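Local structure of Atu0111 protein (Agrobacterium tumefaciens, 2FSQ) at residues 91-105 against 108-120. The protein is of unknown function but carries a domain of the 2H clan, whose relatives include phosphoesterases acting on RNA and nucleotides. Sequence-based numbering, arbitrary orientation.
Sequences VIESRRALPYWPQTL and DTPIDAVTDYYRD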
loop_
_atom_site.group_PDB
_atom_site.type_symbol
_atom_site.label_atom_id
_atom_site.label_comp_id
_atom_site.label_asym_id
_atom_site.label_seq_id
_atom_site.Cartn_x
_atom_site.Cartn_y
_atom_site.Cartn_z
ATOM N N VAL A 91 12.905 -3.692 -1.652
ATOM C CA VAL A 91 13.398 -3.306 -2.981
ATOM C C VAL A 91 12.447 -3.771 -4.068
ATOM O O VAL A 91 11.587 -4.625 -3.840
ATOM C CB VAL A 91 14.834 -3.839 -3.273
ATOM C CG1 VAL A 91 15.812 -3.272 -2.262
ATOM C CG2 VAL A 91 14.853 -5.370 -3.272
ATOM N N ILE A 92 12.608 -3.213 -5.262
ATOM C CA ILE A 92 11.787 -3.617 -6.401
ATOM C C ILE A 92 12.575 -3.484 -7.702
ATOM O O ILE A 92 13.415 -2.588 -7.845
ATOM C CB ILE A 92 10.411 -2.843 -6.417
ATOM C CG1 ILE A 92 9.386 -3.541 -7.318
ATOM C CG2 ILE A 92 10.607 -1.362 -6.794
ATOM C CD1 ILE A 92 7.952 -2.942 -7.208
ATOM N N GLU A 93 12.286 -4.379 -8.650
ATOM C CA GLU A 93 13.019 -4.479 -9.905
ATOM C C GLU A 93 13.051 -3.169 -10.690
ATOM O O GLU A 93 14.041 -2.863 -11.371
ATOM C CB GLU A 93 12.361 -5.570 -10.750
ATOM C CG GLU A 93 12.927 -5.707 -12.157
ATOM C CD GLU A 93 14.387 -6.131 -12.169
ATOM O OE1 GLU A 93 14.778 -6.957 -11.323
ATOM O OE2 GLU A 93 15.139 -5.640 -13.036
ATOM N N SER A 94 11.953 -2.417 -10.578
ATOM C CA SER A 94 11.742 -1.182 -11.303
ATOM C C SER A 94 12.413 0.044 -10.688
ATOM O O SER A 94 12.297 1.139 -11.239
ATOM C CB SER A 94 10.245 -0.910 -11.423
ATOM O OG SER A 94 9.621 -1.034 -10.153
ATOM N N ARG A 95 13.113 -0.127 -9.557
ATOM C CA ARG A 95 13.738 1.013 -8.900
ATOM C C ARG A 95 15.102 0.634 -8.310
ATOM O O ARG A 95 15.296 0.602 -7.094
ATOM C CB ARG A 95 12.780 1.651 -7.878
ATOM C CG ARG A 95 13.282 2.996 -7.390
ATOM C CD ARG A 95 12.193 3.897 -6.906
ATOM N NE ARG A 95 11.444 3.246 -5.863
ATOM C CZ ARG A 95 10.413 3.799 -5.229
ATOM N NH1 ARG A 95 9.785 3.091 -4.292
ATOM N NH2 ARG A 95 10.007 5.043 -5.544
ATOM N N ARG A 96 16.042 0.361 -9.213
ATOM C CA ARG A 96 17.366 -0.080 -8.815
ATOM C C ARG A 96 18.259 1.138 -8.635
ATOM O O ARG A 96 19.126 1.426 -9.466
ATOM C CB ARG A 96 17.935 -1.047 -9.842
ATOM C CG ARG A 96 17.220 -2.361 -9.852
ATOM C CD ARG A 96 17.659 -3.218 -11.025
ATOM N NE ARG A 96 17.148 -4.583 -10.899
ATOM C CZ ARG A 96 17.707 -5.527 -10.139
ATOM N NH1 ARG A 96 18.801 -5.264 -9.429
ATOM N NH2 ARG A 96 17.169 -6.745 -10.092
ATOM N N ALA A 97 18.015 1.880 -7.555
ATOM C CA ALA A 97 18.710 3.142 -7.325
ATOM C C ALA A 97 18.711 3.508 -5.855
ATOM O O ALA A 97 17.740 3.227 -5.156
ATOM C CB ALA A 97 18.026 4.246 -8.120
ATOM N N LEU A 98 19.783 4.166 -5.401
ATOM C CA LEU A 98 19.789 4.771 -4.064
ATOM C C LEU A 98 18.847 5.974 -4.119
ATOM O O LEU A 98 18.777 6.653 -5.149
ATOM C CB LEU A 98 21.201 5.235 -3.697
ATOM C CG LEU A 98 22.323 4.192 -3.837
ATOM C CD1 LEU A 98 23.662 4.798 -3.480
ATOM C CD2 LEU A 98 22.052 2.959 -2.979
ATOM N N PRO A 99 18.154 6.291 -3.015
ATOM C CA PRO A 99 18.127 5.700 -1.689
ATOM C C PRO A 99 17.035 4.646 -1.513
ATOM O O PRO A 99 16.517 4.475 -0.394
ATOM C CB PRO A 99 17.815 6.905 -0.803
ATOM C CG PRO A 99 16.850 7.676 -1.622
ATOM C CD PRO A 99 17.318 7.507 -3.069
ATOM N N TYR A 100 16.698 3.943 -2.591
ATOM C CA TYR A 100 15.646 2.915 -2.551
ATOM C C TYR A 100 16.245 1.511 -2.544
ATOM O O TYR A 100 15.546 0.524 -2.785
ATOM C CB TYR A 100 14.698 3.084 -3.751
ATOM C CG TYR A 100 14.188 4.487 -3.921
ATOM C CD1 TYR A 100 14.821 5.373 -4.791
ATOM C CD2 TYR A 100 13.133 4.960 -3.147
ATOM C CE1 TYR A 100 14.366 6.680 -4.934
ATOM C CE2 TYR A 100 12.685 6.259 -3.266
ATOM C CZ TYR A 100 13.315 7.123 -4.144
ATOM O OH TYR A 100 12.844 8.413 -4.259
ATOM N N TRP A 101 17.543 1.442 -2.266
ATOM C CA TRP A 101 18.336 0.221 -2.373
ATOM C C TRP A 101 19.432 0.328 -1.313
ATOM O O TRP A 101 19.894 1.434 -1.026
ATOM C CB TRP A 101 18.971 0.182 -3.755
ATOM C CG TRP A 101 19.478 -1.136 -4.212
ATOM C CD1 TRP A 101 20.749 -1.640 -4.055
ATOM C CD2 TRP A 101 18.745 -2.123 -4.948
ATOM N NE1 TRP A 101 20.833 -2.871 -4.642
ATOM C CE2 TRP A 101 19.622 -3.203 -5.193
ATOM C CE3 TRP A 101 17.428 -2.197 -5.435
ATOM C CZ2 TRP A 101 19.215 -4.351 -5.885
ATOM C CZ3 TRP A 101 17.038 -3.340 -6.124
ATOM C CH2 TRP A 101 17.926 -4.394 -6.346
ATOM N N PRO A 102 19.852 -0.809 -0.726
ATOM C CA PRO A 102 20.948 -0.716 0.236
ATOM C C PRO A 102 22.269 -0.411 -0.456
ATOM O O PRO A 102 22.601 -1.084 -1.415
ATOM C CB PRO A 102 20.989 -2.109 0.864
ATOM C CG PRO A 102 20.426 -3.023 -0.140
ATOM C CD PRO A 102 19.364 -2.191 -0.879
ATOM N N GLN A 103 23.014 0.588 0.021
ATOM C CA GLN A 103 24.284 0.913 -0.637
ATOM C C GLN A 103 25.298 -0.227 -0.587
ATOM O O GLN A 103 26.201 -0.273 -1.408
ATOM C CB GLN A 103 24.908 2.186 -0.077
ATOM C CG GLN A 103 26.055 2.735 -0.952
ATOM C CD GLN A 103 26.435 4.159 -0.630
ATOM O OE1 GLN A 103 26.256 4.632 0.494
ATOM N NE2 GLN A 103 26.982 4.849 -1.609
ATOM N N THR A 104 25.138 -1.152 0.353
ATOM C CA THR A 104 26.063 -2.290 0.447
ATOM C C THR A 104 25.900 -3.319 -0.674
ATOM O O THR A 104 26.759 -4.190 -0.838
ATOM C CB THR A 104 25.870 -3.028 1.765
ATOM O OG1 THR A 104 24.509 -3.464 1.834
ATOM C CG2 THR A 104 26.155 -2.108 2.934
ATOM N N LEU A 105 24.820 -3.228 -1.452
ATOM C CA LEU A 105 24.554 -4.211 -2.507
ATOM C C LEU A 105 24.633 -3.615 -3.895
ATOM O O LEU A 105 24.088 -2.549 -4.134
ATOM C CB LEU A 105 23.162 -4.826 -2.342
ATOM C CG LEU A 105 22.900 -5.711 -1.126
ATOM C CD1 LEU A 105 21.511 -6.324 -1.240
ATOM C CD2 LEU A 105 23.958 -6.792 -1.024
ATOM N N ASP A 108 22.618 -4.102 -9.496
ATOM C CA ASP A 108 22.149 -5.154 -10.405
ATOM C C ASP A 108 22.002 -6.521 -9.733
ATOM O O ASP A 108 21.840 -7.535 -10.411
ATOM C CB ASP A 108 23.017 -5.233 -11.684
ATOM C CG ASP A 108 24.479 -5.493 -11.398
ATOM O OD1 ASP A 108 24.901 -5.458 -10.216
ATOM O OD2 ASP A 108 25.230 -5.717 -12.389
ATOM N N THR A 109 22.022 -6.552 -8.403
ATOM C CA THR A 109 21.818 -7.801 -7.656
ATOM C C THR A 109 20.439 -8.355 -7.992
ATOM O O THR A 109 19.450 -7.604 -7.950
ATOM C CB THR A 109 21.895 -7.571 -6.137
ATOM O OG1 THR A 109 23.168 -7.006 -5.813
ATOM C CG2 THR A 109 21.677 -8.882 -5.344
ATOM N N PRO A 110 20.355 -9.656 -8.338
ATOM C CA PRO A 110 19.031 -10.250 -8.555
ATOM C C PRO A 110 18.124 -10.062 -7.337
ATOM O O PRO A 110 18.588 -10.142 -6.195
ATOM C CB PRO A 110 19.344 -11.730 -8.759
ATOM C CG PRO A 110 20.749 -11.714 -9.333
ATOM C CD PRO A 110 21.437 -10.646 -8.551
ATOM N N ILE A 111 16.849 -9.772 -7.591
ATOM C CA ILE A 111 15.883 -9.584 -6.512
ATOM C C ILE A 111 15.920 -10.744 -5.496
ATOM O O ILE A 111 15.941 -10.507 -4.296
ATOM C CB ILE A 111 14.446 -9.329 -7.064
ATOM C CG1 ILE A 111 14.398 -8.053 -7.919
ATOM C CG2 ILE A 111 13.421 -9.233 -5.919
ATOM C CD1 ILE A 111 14.764 -6.770 -7.181
ATOM N N ASP A 112 16.009 -11.990 -5.971
ATOM C CA ASP A 112 16.041 -13.126 -5.034
ATOM C C ASP A 112 17.241 -13.126 -4.082
ATOM O O ASP A 112 17.119 -13.558 -2.928
ATOM C CB ASP A 112 15.974 -14.461 -5.777
ATOM C CG ASP A 112 14.573 -14.806 -6.250
ATOM O OD1 ASP A 112 13.592 -14.085 -5.911
ATOM O OD2 ASP A 112 14.449 -15.833 -6.957
ATOM N N ALA A 113 18.401 -12.663 -4.559
ATOM C CA ALA A 113 19.568 -12.530 -3.691
ATOM C C ALA A 113 19.400 -11.420 -2.653
ATOM O O ALA A 113 19.875 -11.528 -1.532
ATOM C CB ALA A 113 20.865 -12.353 -4.512
ATOM N N VAL A 114 18.699 -10.344 -3.012
ATOM C CA VAL A 114 18.415 -9.316 -2.014
ATOM C C VAL A 114 17.475 -9.882 -0.926
ATOM O O VAL A 114 17.669 -9.638 0.267
ATOM C CB VAL A 114 17.813 -8.030 -2.635
ATOM C CG1 VAL A 114 17.677 -6.973 -1.565
ATOM C CG2 VAL A 114 18.694 -7.502 -3.794
ATOM N N THR A 115 16.468 -10.633 -1.360
ATOM C CA THR A 115 15.541 -11.301 -0.452
ATOM C C THR A 115 16.297 -12.203 0.544
ATOM O O THR A 115 16.037 -12.146 1.752
ATOM C CB THR A 115 14.460 -12.058 -1.236
ATOM O OG1 THR A 115 13.704 -11.122 -2.022
ATOM C CG2 THR A 115 13.521 -12.806 -0.290
ATOM N N ASP A 116 17.274 -12.971 0.055
ATOM C CA ASP A 116 18.095 -13.812 0.946
ATOM C C ASP A 116 18.913 -12.993 1.956
ATOM O O ASP A 116 18.990 -13.361 3.135
ATOM C CB ASP A 116 19.034 -14.733 0.152
ATOM C CG ASP A 116 18.288 -15.699 -0.785
ATOM O OD1 ASP A 116 17.105 -16.031 -0.552
ATOM O OD2 ASP A 116 18.921 -16.165 -1.759
ATOM N N TYR A 117 19.536 -11.904 1.500
ATOM C CA TYR A 117 20.323 -11.011 2.366
ATOM C C TYR A 117 19.456 -10.479 3.500
ATOM O O TYR A 117 19.857 -10.501 4.669
ATOM C CB TYR A 117 20.969 -9.894 1.518
ATOM C CG TYR A 117 21.591 -8.679 2.218
ATOM C CD1 TYR A 117 22.893 -8.722 2.740
ATOM C CD2 TYR A 117 20.918 -7.460 2.262
ATOM C CE1 TYR A 117 23.484 -7.577 3.337
ATOM C CE2 TYR A 117 21.494 -6.314 2.846
ATOM C CZ TYR A 117 22.777 -6.371 3.381
ATOM O OH TYR A 117 23.343 -5.220 3.963
ATOM N N TYR A 118 18.239 -10.061 3.157
ATOM C CA TYR A 118 17.325 -9.550 4.146
ATOM C C TYR A 118 16.726 -10.615 5.070
ATOM O O TYR A 118 16.594 -10.378 6.275
ATOM C CB TYR A 118 16.222 -8.765 3.453
ATOM C CG TYR A 118 16.662 -7.416 2.939
ATOM C CD1 TYR A 118 17.606 -6.647 3.620
ATOM C CD2 TYR A 118 16.065 -6.874 1.813
ATOM C CE1 TYR A 118 17.988 -5.396 3.152
ATOM C CE2 TYR A 118 16.421 -5.618 1.343
ATOM C CZ TYR A 118 17.377 -4.890 2.015
ATOM O OH TYR A 118 17.704 -3.638 1.570
ATOM N N ARG A 119 16.340 -11.760 4.511
ATOM C CA ARG A 119 15.819 -12.862 5.339
ATOM C C ARG A 119 16.812 -13.205 6.452
ATOM O O ARG A 119 16.417 -13.442 7.602
ATOM C CB ARG A 119 15.510 -14.097 4.488
ATOM C CG ARG A 119 14.781 -15.205 5.250
ATOM C CD ARG A 119 15.055 -16.565 4.634
ATOM N NE ARG A 119 14.173 -16.900 3.513
ATOM C CZ ARG A 119 12.991 -17.508 3.629
ATOM N NH1 ARG A 119 12.510 -17.834 4.824
ATOM N NH2 ARG A 119 12.285 -17.791 2.543
ATOM N N ASP A 120 18.099 -13.196 6.104
ATOM C CA ASP A 120 19.176 -13.437 7.060
ATOM C C ASP A 120 19.303 -12.300 8.068
ATOM O O ASP A 120 19.365 -12.534 9.268
ATOM C CB ASP A 120 20.511 -13.646 6.334
ATOM C CG ASP A 120 21.690 -13.740 7.295
ATOM O OD1 ASP A 120 21.625 -14.539 8.258
ATOM O OD2 ASP A 120 22.676 -13.007 7.089
HETATM O O HOH W 1 16.124 -9.978 -10.462
#
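The loop connecting edge strand 84-92 to helix 111-121 folds back on that helix, and R96 grips T109 just ahead of the N-cap residue P110. The R96 guanidinium meets T109 O end-on: NH1 donates at 2.8 Å and NH2 at 3.2 Å to this one oxygen. The oxygen lies in the guanidinium plane, whereas both nitrogens reach it from above one face of its carbonyl plane. Along its side, R96 takes the E93 carboxylate in a side-on, two-nitrogen salt bridge, NE to OE2 and NH2 to OE1, the NH2-OE1 bond 2.7 Å. With E93 on one edge, T109 O on another and L107 O also bonded to NH1, these partners fix the orientation of the guanidinium. A water accepts from I111 N at the first turn and gives a weak bond to E93 OE1.

Next to this polar end, apolar side chains pack together. V91 and V114 meet tip to tip, CG2 to CG1 at 3.7 Å, while V91 CG1 lies over a face of the W101 indole. W101 turns its CG away from its own backbone N (chi1 -162°), which brings CZ2 to 3.8 Å from V114 CG2 and presents the ring edge to I111 CD1. L105 packs against Y117 and V114: CD2 sits over the centre of the Y117 ring in a CH-pi contact, 5° off the normal, and CD1 touches V114 CG1. Further along the helix, T104 OG1 donates to Y117 OH at 3.0 Å. P102 CG packs at 3.3 Å from Y118 OH, a hydroxyl that is hydrogen-bonded to F167 O. This is a strand-loop-helix connection, in which an irregular loop packs along one side of the following helix from I111 to Y118 in an alpha-beta fold.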